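Local coordinates for protein nitrite oxidoreductase subunit A (Kuenenia stuttgartiensis, PDB 7B04) that carries a molybdenum atom, two MD1 ligands and an iron/sulfur cluster as a NarG-like subunit of the molybdopterin oxidoreductase family, at residues Q418-Q424 with M1081-F1085; R944-P950 with P1037-A1041; P950-H955 with Q1048-R1052. One frame throughout, in Å; residues are numbered along the deposited sequence.

Interaction 1. Residues Q418-Q424 with M1081-F1085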
ATOM      1  N   GLN B 418     -40.165  -7.811   5.408  1.00 40.68           N
ATOM      2  CA  GLN B 418     -39.586  -6.710   4.652  1.00 41.02           C
ATOM      3  C   GLN B 418     -40.223  -5.361   4.970  1.00 46.41           C
ATOM      4  O   GLN B 418     -39.685  -4.330   4.552  1.00 41.65           O
ATOM      5  CB  GLN B 418     -39.674  -7.008   3.150  1.00 34.02           C
ATOM      6  CG  GLN B 418     -38.772  -8.170   2.736  1.00 40.77           C
ATOM      7  CD  GLN B 418     -38.807  -8.469   1.249  1.00 40.53           C
ATOM      8  OE1 GLN B 418     -39.586  -7.880   0.501  1.00 50.09           O
ATOM      9  NE2 GLN B 418     -37.953  -9.388   0.813  1.00 41.37           N
ATOM     10  N   GLY B 419     -41.346  -5.342   5.681  1.00 46.65           N
ATOM     11  CA  GLY B 419     -41.928  -4.097   6.156  1.00 43.44           C
ATOM     12  C   GLY B 419     -42.604  -3.242   5.106  1.00 49.83           C
ATOM     13  O   GLY B 419     -42.412  -2.019   5.089  1.00 51.11           O
ATOM     14  N   LEU B 420     -43.407  -3.848   4.238  1.00 50.03           N
ATOM     15  CA  LEU B 420     -44.156  -3.119   3.223  1.00 45.14           C
ATOM     16  C   LEU B 420     -45.401  -2.468   3.819  1.00 46.29           C
ATOM     17  O   LEU B 420     -45.957  -2.934   4.815  1.00 45.98           O
ATOM     18  CB  LEU B 420     -44.543  -4.049   2.076  1.00 43.33           C
ATOM     19  CG  LEU B 420     -45.127  -3.453   0.797  1.00 40.12           C
ATOM     20  CD1 LEU B 420     -44.171  -2.438   0.196  1.00 44.73           C
ATOM     21  CD2 LEU B 420     -45.434  -4.557  -0.204  1.00 36.74           C
ATOM     22  N   LYS B 421     -45.802  -1.348   3.225  1.00 49.23           N
ATOM     23  CA  LYS B 421     -46.962  -0.583   3.662  1.00 45.64           C
ATOM     24  C   LYS B 421     -48.061  -0.630   2.606  1.00 53.75           C
ATOM     25  O   LYS B 421     -47.787  -0.831   1.418  1.00 55.29           O
ATOM     26  CB  LYS B 421     -46.589   0.873   3.940  1.00 37.61           C
ATOM     27  CG  LYS B 421     -46.166   1.152   5.370  1.00 32.28           C
ATOM     28  N   ASP B 422     -49.313  -0.471   3.054  1.00 61.43           N
ATOM     29  CA  ASP B 422     -50.451  -0.592   2.145  1.00 59.69           C
ATOM     30  C   ASP B 422     -50.381   0.443   1.034  1.00 50.21           C
ATOM     31  O   ASP B 422     -50.672   0.142  -0.129  1.00 47.71           O
ATOM     32  CB  ASP B 422     -51.762  -0.420   2.916  1.00 65.11           C
ATOM     33  CG  ASP B 422     -52.177  -1.665   3.671  1.00 65.39           C
ATOM     34  OD1 ASP B 422     -51.796  -2.780   3.253  1.00 67.71           O
ATOM     35  OD2 ASP B 422     -52.897  -1.527   4.684  1.00 52.80           O
ATOM     36  N   GLU B 423     -49.984   1.668   1.376  1.00 44.14           N
ATOM     37  CA  GLU B 423     -49.879   2.732   0.379  1.00 44.57           C
ATOM     38  C   GLU B 423     -48.834   2.397  -0.676  1.00 44.10           C
ATOM     39  O   GLU B 423     -48.992   2.739  -1.852  1.00 42.42           O
ATOM     40  CB  GLU B 423     -49.556   4.062   1.057  1.00 37.67           C
ATOM     41  N   GLN B 424     -47.740   1.757  -0.261  1.00 46.56           N
ATOM     42  CA  GLN B 424     -46.711   1.330  -1.207  1.00 48.89           C
ATOM     43  C   GLN B 424     -47.193   0.185  -2.091  1.00 47.22           C
ATOM     44  O   GLN B 424     -46.922   0.169  -3.296  1.00 41.87           O
ATOM     45  CB  GLN B 424     -45.442   0.935  -0.444  1.00 53.46           C
ATOM     46  CG  GLN B 424     -45.179   1.804   0.767  1.00 55.47           C
ATOM     47  CD  GLN B 424     -43.802   1.589   1.355  1.00 44.94           C
ATOM     48  OE1 GLN B 424     -43.604   0.717   2.203  1.00 46.48           O
ATOM     49  NE2 GLN B 424     -42.839   2.377   0.899  1.00 37.99           N
ATOM     50  N   MET B1081     -35.522  -2.465   7.847  1.00 48.04           N
ATOM     51  CA  MET B1081     -36.204  -3.475   7.045  1.00 44.19           C
ATOM     52  C   MET B1081     -37.508  -2.891   6.521  1.00 42.80           C
ATOM     53  O   MET B1081     -38.597  -3.286   6.950  1.00 40.12           O
ATOM     54  CB  MET B1081     -36.469  -4.742   7.863  1.00 35.35           C
ATOM     55  CG  MET B1081     -35.226  -5.554   8.187  1.00 29.84           C
ATOM     56  SD  MET B1081     -34.407  -6.197   6.713  1.00 53.69           S
ATOM     57  CE  MET B1081     -35.576  -7.444   6.179  1.00 42.26           C
ATOM     58  N   LYS B1082     -37.395  -1.940   5.598  1.00 39.88           N
ATOM     59  CA  LYS B1082     -38.539  -1.219   5.066  1.00 38.30           C
ATOM     60  C   LYS B1082     -38.227  -0.798   3.639  1.00 48.84           C
ATOM     61  O   LYS B1082     -37.094  -0.916   3.165  1.00 47.22           O
ATOM     62  CB  LYS B1082     -38.880  -0.001   5.929  1.00 35.77           C
ATOM     63  CG  LYS B1082     -37.763   1.027   5.987  1.00 35.39           C
ATOM     64  CD  LYS B1082     -38.086   2.160   6.945  1.00 35.87           C
ATOM     65  CE  LYS B1082     -36.942   3.160   7.008  1.00 31.69           C
ATOM     66  NZ  LYS B1082     -37.220   4.267   7.963  1.00 38.36           N
ATOM     67  N   PHE B1083     -39.252  -0.305   2.957  1.00 44.83           N
ATOM     68  CA  PHE B1083     -39.135   0.142   1.580  1.00 38.13           C
ATOM     69  C   PHE B1083     -39.321   1.648   1.495  1.00 35.76           C
ATOM     70  O   PHE B1083     -39.977   2.264   2.341  1.00 44.13           O
ATOM     71  CB  PHE B1083     -40.163  -0.541   0.680  1.00 37.07           C
ATOM     72  CG  PHE B1083     -39.955  -2.014   0.541  1.00 41.12           C
ATOM     73  CD1 PHE B1083     -38.961  -2.512  -0.284  1.00 42.88           C
ATOM     74  CD2 PHE B1083     -40.751  -2.905   1.241  1.00 50.15           C
ATOM     75  CE1 PHE B1083     -38.767  -3.871  -0.411  1.00 47.69           C
ATOM     76  CE2 PHE B1083     -40.562  -4.266   1.117  1.00 50.19           C
ATOM     77  CZ  PHE B1083     -39.567  -4.748   0.294  1.00 47.28           C
ATOM     78  N   ILE B1084     -38.729   2.236   0.456  1.00 32.98           N
ATOM     79  CA  ILE B1084     -38.852   3.660   0.182  1.00 38.35           C
ATOM     80  C   ILE B1084     -38.936   3.853  -1.326  1.00 44.55           C
ATOM     81  O   ILE B1084     -38.663   2.944  -2.115  1.00 43.86           O
ATOM     82  CB  ILE B1084     -37.669   4.474   0.741  1.00 35.26           C
ATOM     83  CG1 ILE B1084     -36.383   3.980   0.105  1.00 42.77           C
ATOM     84  CG2 ILE B1084     -37.581   4.394   2.257  1.00 36.06           C
ATOM     85  CD1 ILE B1084     -35.253   4.893   0.339  1.00 39.86           C
ATOM     86  N   PHE B1085     -39.308   5.073  -1.713  1.00 37.19           N
ATOM     87  CA  PHE B1085     -39.365   5.507  -3.101  1.00 43.39           C
ATOM     88  C   PHE B1085     -38.422   6.693  -3.256  1.00 46.95           C
ATOM     89  O   PHE B1085     -38.432   7.615  -2.431  1.00 51.13           O
ATOM     90  CB  PHE B1085     -40.796   5.922  -3.522  1.00 47.62           C
ATOM     91  CG  PHE B1085     -41.720   4.762  -3.842  1.00 38.33           C
ATOM     92  CD1 PHE B1085     -41.521   3.960  -4.957  1.00 41.07           C
ATOM     93  CD2 PHE B1085     -42.806   4.490  -3.021  1.00 38.50           C
ATOM     94  CE1 PHE B1085     -42.386   2.899  -5.231  1.00 37.76           C
ATOM     95  CE2 PHE B1085     -43.663   3.430  -3.293  1.00 37.05           C
ATOM     96  CZ  PHE B1085     -43.451   2.636  -4.396  1.00 39.59           C
TER

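Interaction 2. Residues R944-P950 with P1037-A1041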
ATOM      1  N   ARG B 944      16.666  12.877  -1.351  1.00 32.05           N
ATOM      2  CA  ARG B 944      16.230  13.839  -2.363  1.00 29.28           C
ATOM      3  C   ARG B 944      17.410  14.404  -3.155  1.00 31.94           C
ATOM      4  O   ARG B 944      17.687  15.605  -3.147  1.00 37.58           O
ATOM      5  CB  ARG B 944      15.416  14.965  -1.721  1.00 32.20           C
ATOM      6  CG  ARG B 944      14.096  14.515  -1.127  1.00 30.48           C
ATOM      7  CD  ARG B 944      13.281  15.702  -0.646  1.00 30.92           C
ATOM      8  NE  ARG B 944      12.844  16.543  -1.758  1.00 32.50           N
ATOM      9  CZ  ARG B 944      13.341  17.747  -2.020  1.00 31.42           C
ATOM     10  NH1 ARG B 944      12.865  18.461  -3.031  1.00 25.83           N
ATOM     11  NH2 ARG B 944      14.298  18.249  -1.253  1.00 38.74           N
ATOM     12  N   MET B 945      18.111  13.506  -3.850  1.00 30.02           N
ATOM     13  CA  MET B 945      19.253  13.932  -4.653  1.00 36.59           C
ATOM     14  C   MET B 945      18.829  14.837  -5.804  1.00 35.10           C
ATOM     15  O   MET B 945      19.574  15.749  -6.181  1.00 32.07           O
ATOM     16  CB  MET B 945      20.004  12.712  -5.181  1.00 35.38           C
ATOM     17  CG  MET B 945      20.573  11.830  -4.083  1.00 30.70           C
ATOM     18  SD  MET B 945      21.397  10.363  -4.726  1.00 34.59           S
ATOM     19  CE  MET B 945      21.726   9.469  -3.212  1.00 26.41           C
ATOM     20  N   ASP B 946      17.648  14.605  -6.373  1.00 35.94           N
ATOM     21  CA  ASP B 946      17.075  15.496  -7.380  1.00 37.44           C
ATOM     22  C   ASP B 946      16.174  16.478  -6.642  1.00 35.00           C
ATOM     23  O   ASP B 946      15.080  16.119  -6.200  1.00 38.92           O
ATOM     24  CB  ASP B 946      16.311  14.698  -8.431  1.00 31.45           C
ATOM     25  CG  ASP B 946      15.875  15.544  -9.616  1.00 37.85           C
ATOM     26  OD1 ASP B 946      16.164  16.759  -9.633  1.00 41.55           O
ATOM     27  OD2 ASP B 946      15.241  14.986 -10.535  1.00 42.22           O
ATOM     28  N   LYS B 947      16.634  17.724  -6.501  1.00 29.56           N
ATOM     29  CA  LYS B 947      15.898  18.692  -5.692  1.00 32.39           C
ATOM     30  C   LYS B 947      14.537  19.037  -6.283  1.00 37.11           C
ATOM     31  O   LYS B 947      13.659  19.502  -5.549  1.00 38.00           O
ATOM     32  CB  LYS B 947      16.744  19.946  -5.463  1.00 29.87           C
ATOM     33  CG  LYS B 947      16.869  20.912  -6.625  1.00 31.06           C
ATOM     34  CD  LYS B 947      17.635  22.147  -6.161  1.00 40.28           C
ATOM     35  CE  LYS B 947      17.669  23.244  -7.211  1.00 43.92           C
ATOM     36  NZ  LYS B 947      18.363  24.459  -6.690  1.00 34.23           N
ATOM     37  N   ARG B 948      14.335  18.820  -7.587  1.00 30.46           N
ATOM     38  CA  ARG B 948      13.031  19.093  -8.189  1.00 34.44           C
ATOM     39  C   ARG B 948      11.942  18.208  -7.594  1.00 34.54           C
ATOM     40  O   ARG B 948      10.756  18.558  -7.640  1.00 35.79           O
ATOM     41  CB  ARG B 948      13.088  18.871  -9.698  1.00 34.77           C
ATOM     42  CG  ARG B 948      13.950  19.845 -10.482  1.00 40.25           C
ATOM     43  CD  ARG B 948      13.956  19.459 -11.949  1.00 39.58           C
ATOM     44  NE  ARG B 948      14.646  18.189 -12.162  1.00 34.50           N
ATOM     45  CZ  ARG B 948      14.543  17.457 -13.268  1.00 40.38           C
ATOM     46  NH1 ARG B 948      13.773  17.863 -14.268  1.00 44.93           N
ATOM     47  NH2 ARG B 948      15.209  16.315 -13.375  1.00 39.32           N
ATOM     48  N   MET B 949      12.327  17.059  -7.059  1.00 33.70           N
ATOM     49  CA  MET B 949      11.385  16.127  -6.455  1.00 29.63           C
ATOM     50  C   MET B 949      10.616  16.794  -5.315  1.00 29.55           C
ATOM     51  O   MET B 949      11.237  17.389  -4.421  1.00 30.51           O
ATOM     52  CB  MET B 949      12.159  14.911  -5.972  1.00 28.76           C
ATOM     53  CG  MET B 949      11.359  13.912  -5.238  1.00 34.62           C
ATOM     54  SD  MET B 949      12.448  12.556  -4.780  1.00 43.97           S
ATOM     55  CE  MET B 949      11.315  11.211  -4.995  1.00 28.33           C
ATOM     56  N   PRO B 950       9.274  16.710  -5.305  1.00 33.70           N
ATOM     57  CA  PRO B 950       8.491  17.436  -4.286  1.00 28.10           C
ATOM     58  C   PRO B 950       8.802  17.050  -2.848  1.00 30.21           C
ATOM     59  O   PRO B 950       8.883  17.933  -1.992  1.00 29.84           O
ATOM     60  CB  PRO B 950       7.041  17.075  -4.659  1.00 26.11           C
ATOM     61  CG  PRO B 950       7.117  16.689  -6.118  1.00 27.84           C
ATOM     62  CD  PRO B 950       8.414  15.960  -6.228  1.00 32.90           C
ATOM     63  N   PRO B1037      15.773  26.425  -1.211  1.00 38.54           N
ATOM     64  CA  PRO B1037      16.970  25.933  -1.913  1.00 25.80           C
ATOM     65  C   PRO B1037      16.909  24.448  -2.226  1.00 33.15           C
ATOM     66  O   PRO B1037      17.342  24.029  -3.307  1.00 34.73           O
ATOM     67  CB  PRO B1037      18.107  26.268  -0.938  1.00 27.00           C
ATOM     68  CG  PRO B1037      17.575  27.394  -0.110  1.00 28.55           C
ATOM     69  CD  PRO B1037      16.110  27.113   0.046  1.00 34.13           C
ATOM     70  N   ASP B1038      16.382  23.636  -1.307  1.00 38.93           N
ATOM     71  CA  ASP B1038      16.256  22.203  -1.543  1.00 37.52           C
ATOM     72  C   ASP B1038      15.101  21.852  -2.473  1.00 36.14           C
ATOM     73  O   ASP B1038      15.011  20.699  -2.909  1.00 34.20           O
ATOM     74  CB  ASP B1038      16.098  21.456  -0.213  1.00 32.59           C
ATOM     75  CG  ASP B1038      14.872  21.894   0.568  1.00 44.95           C
ATOM     76  OD1 ASP B1038      14.184  22.838   0.133  1.00 45.08           O
ATOM     77  OD2 ASP B1038      14.594  21.286   1.624  1.00 48.50           O
ATOM     78  N   GLY B1039      14.220  22.802  -2.774  1.00 39.17           N
ATOM     79  CA  GLY B1039      13.149  22.576  -3.722  1.00 45.58           C
ATOM     80  C   GLY B1039      11.984  21.760  -3.210  1.00 37.40           C
ATOM     81  O   GLY B1039      11.112  21.392  -4.005  1.00 27.92           O
ATOM     82  N   ARG B1040      11.940  21.462  -1.914  1.00 35.19           N
ATOM     83  CA  ARG B1040      10.853  20.662  -1.367  1.00 33.76           C
ATOM     84  C   ARG B1040       9.552  21.455  -1.373  1.00 28.73           C
ATOM     85  O   ARG B1040       9.523  22.628  -0.989  1.00 24.77           O
ATOM     86  CB  ARG B1040      11.193  20.211   0.053  1.00 34.34           C
ATOM     87  CG  ARG B1040      10.130  19.336   0.698  1.00 30.34           C
ATOM     88  CD  ARG B1040      10.524  18.951   2.113  1.00 29.62           C
ATOM     89  NE  ARG B1040       9.476  18.193   2.789  1.00 29.64           N
ATOM     90  CZ  ARG B1040       9.545  17.796   4.056  1.00 30.54           C
ATOM     91  NH1 ARG B1040       8.545  17.111   4.594  1.00 30.56           N
ATOM     92  NH2 ARG B1040      10.613  18.087   4.786  1.00 24.92           N
ATOM     93  N   ALA B1041       8.470  20.812  -1.816  1.00 28.27           N
ATOM     94  CA  ALA B1041       7.152  21.442  -1.849  1.00 31.86           C
ATOM     95  C   ALA B1041       6.494  21.287  -0.476  1.00 31.45           C
ATOM     96  O   ALA B1041       5.538  20.536  -0.279  1.00 33.57           O
ATOM     97  CB  ALA B1041       6.298  20.841  -2.955  1.00 23.38           C
TER

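Interaction 3. Residues P950-H955 with Q1048-R1052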
ATOM      1  N   PRO B 950       9.274  16.710  -5.305  1.00 33.70           N
ATOM      2  CA  PRO B 950       8.491  17.436  -4.286  1.00 28.10           C
ATOM      3  C   PRO B 950       8.802  17.050  -2.848  1.00 30.21           C
ATOM      4  O   PRO B 950       8.883  17.933  -1.992  1.00 29.84           O
ATOM      5  CB  PRO B 950       7.041  17.075  -4.659  1.00 26.11           C
ATOM      6  CG  PRO B 950       7.117  16.689  -6.118  1.00 27.84           C
ATOM      7  CD  PRO B 950       8.414  15.960  -6.228  1.00 32.90           C
ATOM      8  N   GLY B 951       8.953  15.765  -2.548  1.00 29.71           N
ATOM      9  CA  GLY B 951       9.299  15.347  -1.204  1.00 30.98           C
ATOM     10  C   GLY B 951      10.228  14.168  -1.275  1.00 30.48           C
ATOM     11  O   GLY B 951      11.046  14.069  -2.185  1.00 27.83           O
ATOM     12  N   VAL B 952      10.152  13.277  -0.286  1.00 26.62           N
ATOM     13  CA  VAL B 952      10.899  12.027  -0.382  1.00 24.71           C
ATOM     14  C   VAL B 952      10.297  11.117  -1.452  1.00 22.26           C
ATOM     15  O   VAL B 952      10.806  10.017  -1.692  1.00 22.30           O
ATOM     16  CB  VAL B 952      10.990  11.311   0.979  1.00 25.97           C
ATOM     17  CG1 VAL B 952      11.941  12.100   1.908  1.00 19.08           C
ATOM     18  CG2 VAL B 952       9.629  11.138   1.606  1.00 28.51           C
ATOM     19  N   GLY B 953       9.206  11.548  -2.082  1.00 25.75           N
ATOM     20  CA  GLY B 953       8.570  10.856  -3.186  1.00 25.58           C
ATOM     21  C   GLY B 953       7.862  11.866  -4.067  1.00 30.22           C
ATOM     22  O   GLY B 953       7.687  13.030  -3.691  1.00 30.64           O
ATOM     23  N   GLU B 954       7.541  11.440  -5.291  1.00 27.64           N
ATOM     24  CA  GLU B 954       6.702  12.219  -6.199  1.00 24.78           C
ATOM     25  C   GLU B 954       5.699  11.294  -6.870  1.00 25.43           C
ATOM     26  O   GLU B 954       5.983  10.122  -7.110  1.00 31.49           O
ATOM     27  CB  GLU B 954       7.486  13.000  -7.261  1.00 36.44           C
ATOM     28  CG  GLU B 954       8.774  12.400  -7.744  1.00 39.69           C
ATOM     29  CD  GLU B 954       9.405  13.255  -8.816  1.00 40.03           C
ATOM     30  OE1 GLU B 954       8.654  13.993  -9.483  1.00 34.59           O
ATOM     31  OE2 GLU B 954      10.643  13.208  -8.982  1.00 48.39           O
ATOM     32  N   HIS B 955       4.529  11.836  -7.188  1.00 21.84           N
ATOM     33  CA  HIS B 955       3.492  11.065  -7.856  1.00 27.09           C
ATOM     34  C   HIS B 955       3.812  10.923  -9.339  1.00 27.03           C
ATOM     35  O   HIS B 955       4.453  11.790  -9.940  1.00 33.93           O
ATOM     36  CB  HIS B 955       2.139  11.747  -7.660  1.00 34.13           C
ATOM     37  CG  HIS B 955       0.971  10.822  -7.762  1.00 31.99           C
ATOM     38  ND1 HIS B 955       0.614   9.959  -6.750  1.00 32.36           N
ATOM     39  CD2 HIS B 955       0.063  10.642  -8.750  1.00 39.15           C
ATOM     40  CE1 HIS B 955      -0.457   9.276  -7.115  1.00 37.85           C
ATOM     41  NE2 HIS B 955      -0.811   9.674  -8.325  1.00 43.37           N
ATOM     42  N   GLN B1048       2.650  19.167   3.063  1.00 27.49           N
ATOM     43  CA  GLN B1048       3.494  18.692   1.982  1.00 27.12           C
ATOM     44  C   GLN B1048       2.653  18.250   0.794  1.00 31.86           C
ATOM     45  O   GLN B1048       1.703  17.470   0.963  1.00 34.52           O
ATOM     46  CB  GLN B1048       4.313  17.523   2.501  1.00 28.07           C
ATOM     47  CG  GLN B1048       4.726  16.570   1.467  1.00 28.25           C
ATOM     48  CD  GLN B1048       6.076  16.822   0.903  1.00 35.24           C
ATOM     49  OE1 GLN B1048       6.626  15.999   0.178  1.00 37.10           O
ATOM     50  NE2 GLN B1048       6.610  17.996   1.195  1.00 42.55           N
ATOM     51  N   SER B1049       2.996  18.739  -0.398  1.00 28.84           N
ATOM     52  CA  SER B1049       2.332  18.274  -1.611  1.00 27.84           C
ATOM     53  C   SER B1049       3.133  17.139  -2.231  1.00 28.86           C
ATOM     54  O   SER B1049       4.368  17.102  -2.148  1.00 30.60           O
ATOM     55  CB  SER B1049       2.171  19.402  -2.637  1.00 25.09           C
ATOM     56  OG  SER B1049       2.107  18.865  -3.940  1.00 23.24           O
ATOM     57  N   SER B1050       2.417  16.204  -2.835  1.00 26.93           N
ATOM     58  CA  SER B1050       3.022  15.082  -3.534  1.00 28.98           C
ATOM     59  C   SER B1050       3.335  15.395  -4.994  1.00 29.64           C
ATOM     60  O   SER B1050       3.866  14.530  -5.697  1.00 26.65           O
ATOM     61  CB  SER B1050       2.109  13.859  -3.443  1.00 31.99           C
ATOM     62  OG  SER B1050       1.578  13.703  -2.131  1.00 29.98           O
ATOM     63  N   PHE B1051       2.936  16.562  -5.489  1.00 27.58           N
ATOM     64  CA  PHE B1051       3.199  16.982  -6.859  1.00 29.07           C
ATOM     65  C   PHE B1051       3.986  18.283  -6.824  1.00 32.16           C
ATOM     66  O   PHE B1051       3.937  19.032  -5.840  1.00 25.43           O
ATOM     67  CB  PHE B1051       1.903  17.222  -7.665  1.00 28.19           C
ATOM     68  CG  PHE B1051       0.877  16.153  -7.492  1.00 29.37           C
ATOM     69  CD1 PHE B1051       0.040  16.165  -6.396  1.00 31.32           C
ATOM     70  CD2 PHE B1051       0.720  15.157  -8.441  1.00 26.78           C
ATOM     71  CE1 PHE B1051      -0.917  15.193  -6.225  1.00 28.09           C
ATOM     72  CE2 PHE B1051      -0.248  14.179  -8.275  1.00 31.08           C
ATOM     73  CZ  PHE B1051      -1.063  14.200  -7.165  1.00 31.59           C
ATOM     74  N   ARG B1052       4.693  18.568  -7.920  1.00 35.57           N
ATOM     75  CA  ARG B1052       5.287  19.893  -8.072  1.00 34.83           C
ATOM     76  C   ARG B1052       4.197  20.935  -8.289  1.00 31.08           C
ATOM     77  O   ARG B1052       4.098  21.923  -7.549  1.00 26.66           O
ATOM     78  CB  ARG B1052       6.295  19.902  -9.225  1.00 34.48           C
ATOM     79  CG  ARG B1052       7.460  18.948  -9.037  1.00 33.38           C
ATOM     80  CD  ARG B1052       8.384  18.970 -10.243  1.00 35.26           C
ATOM     81  NE  ARG B1052       9.102  20.234 -10.366  1.00 36.22           N
ATOM     82  CZ  ARG B1052       9.870  20.560 -11.401  1.00 36.63           C
ATOM     83  NH1 ARG B1052      10.020  19.714 -12.412  1.00 31.14           N
ATOM     84  NH2 ARG B1052      10.488  21.733 -11.427  1.00 41.93           N
TER

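Interaction 1. Residues Q418-Q424 with M1081-F1085
The ring of Phe-1083 lies across the turn formed by 418-424. Its CD2 is 3.6 Å from Leu-420 CD1, and its CE2 approaches Gln-418 CB at 3.5 Å; the two aliphatic groups lie on opposite sides of the ring plane, near its CD2-CE2 bond. Gln-418 OE1 comes to the ring edge, 3.1 Å from Phe-1083 CZ, the amide and ring planes being 70° apart; its NE2 is held by the carbonyl of Pro-820, which helps to set the amide's rotation. Gln-424 reaches over from the first turn of helix 422-428: an extended chain beyond CG brings NE2 to within 3.2 Å of Phe-1083 O in a weak but nearly straight hydrogen bond (169°). Its OE1 turns back to accept a weak bond from Lys-421 N, the N-cap residue, so one amide spans the helix start and the strand. Gln-424 CB also lies 4.2 Å from Phe-1085 CE2. Further out, Phe-1074 stacks on Phe-1083 and also meets the ring of Phe-1085. His-1075 pairs through its backbone with Ile-1084. The arrangement is that of a helix N-terminus and its preceding turn packed on one strand of a two-stranded antiparallel hairpin, 1075-1076 with 1083-1084.

Interaction 2. Residues R944-P950 with P1037-A1041
This is a buried loop-to-loop contact in which an arginine clasps a backbone carbonyl. The type I beta turn from Asp-946 to Met-949, in the loop leading to strand 956-959, meets the loop that follows helix 1027-1033. Arg-944 carries the clasp: NH1 at 3.1 Å and NH2 at 3.0 Å both donate to Asp-1038 O, an end-on grip on one atom. The oxygen lies only 9° out of the guanidinium plane, whereas the two donors reach it from the same face of the carbonyl, NH2 being well above the carbonyl plane. A bend at chi3 (67°) turns the guanidinium back towards its own loop, where NE donates weakly to Met-949 O. Over one face of this group sits Arg-1040 CB, 3.7 Å above the plane and offset toward the rim. Lys-947 packs its CB 3.2 Å from Asp-1038 O and runs its extended chain past Pro-1037 O. The Asp-1038 carboxylate itself belongs to a salt bridge with Arg-1036. Behind the turn, Asp-946 pairs with Arg-948 and also with Arg-1004. Subunit C adjoins this corner: Asn-190 of subunit C donates a hydrogen bond from ND2 to Arg-944 O and packs on Lys-947 and Asp-1038. At the far end of the contact, Arg-1040 CG comes 3.3 Å from Pro-950 O, and Ala-1041 N donates to that same oxygen at 2.9 Å.

Interaction 3. Residues P950-H955 with Q1048-R1052
His-955 lies alongside Phe-1051, both side chains pointing the same way, with His-955 CB 3.5 Å from Phe-1051 CE2. The ring centroids are 5.1 Å apart and the planes are inclined at 54°, an oblique pairing. With its CG anti to the backbone N (chi1 -155°), the imidazole is carried beside the phenyl ring, and His-955 CD2 also approaches Phe-1051 CE2. Its NE2 has a weak hydrogen bond to Lys-1019 O. The backbone joins the same two places: His-955 N donates to Ser-1050 O at 3.1 Å. The contact thus ties the lead-in to strand 956-959, a strand of a six-stranded mixed sheet, to the long loop after helix 1027-1033; the His-955 side chain is about 9 Å from a bound MD1. At the other end, the Pro-950 ring places CG 3.7 Å from Arg-1052 CG, and CB rests on Ser-1049 O. Gln-1048, bent at chi2 (94°), directs OE1 to Gly-951 CA at 3.1 Å. Arg-1052 continues beyond the proline to a salt bridge with Glu-1109 and a cation-pi contact with Tyr-974, while the Glu-954 carboxylate is paired with Arg-1004.

In the fold
Interactions 2 and 3 are neighbours, their centres about 9 Å apart, whereas interaction 1 lies on the opposite side of the chain's centre, its own centre about 60 Å from that of interaction 2 and about 51 Å from that of interaction 3. Pro-950 belongs to both neighbours, and Ala-1041 O with Ser-1049 N probably adds a hydrogen bond between them. Along the chain their segments alternate: 944-950, 950-955, 1037-1041, 1048-1052. The two therefore form one continuous seam between the loop before strand 956-959 and the loop after helix 1027-1033, beside the six-stranded sheet. Interaction 1 joins 418-424, part of the molybdopterin oxidoreductase region, to a late hairpin, and so brackets both others in sequence.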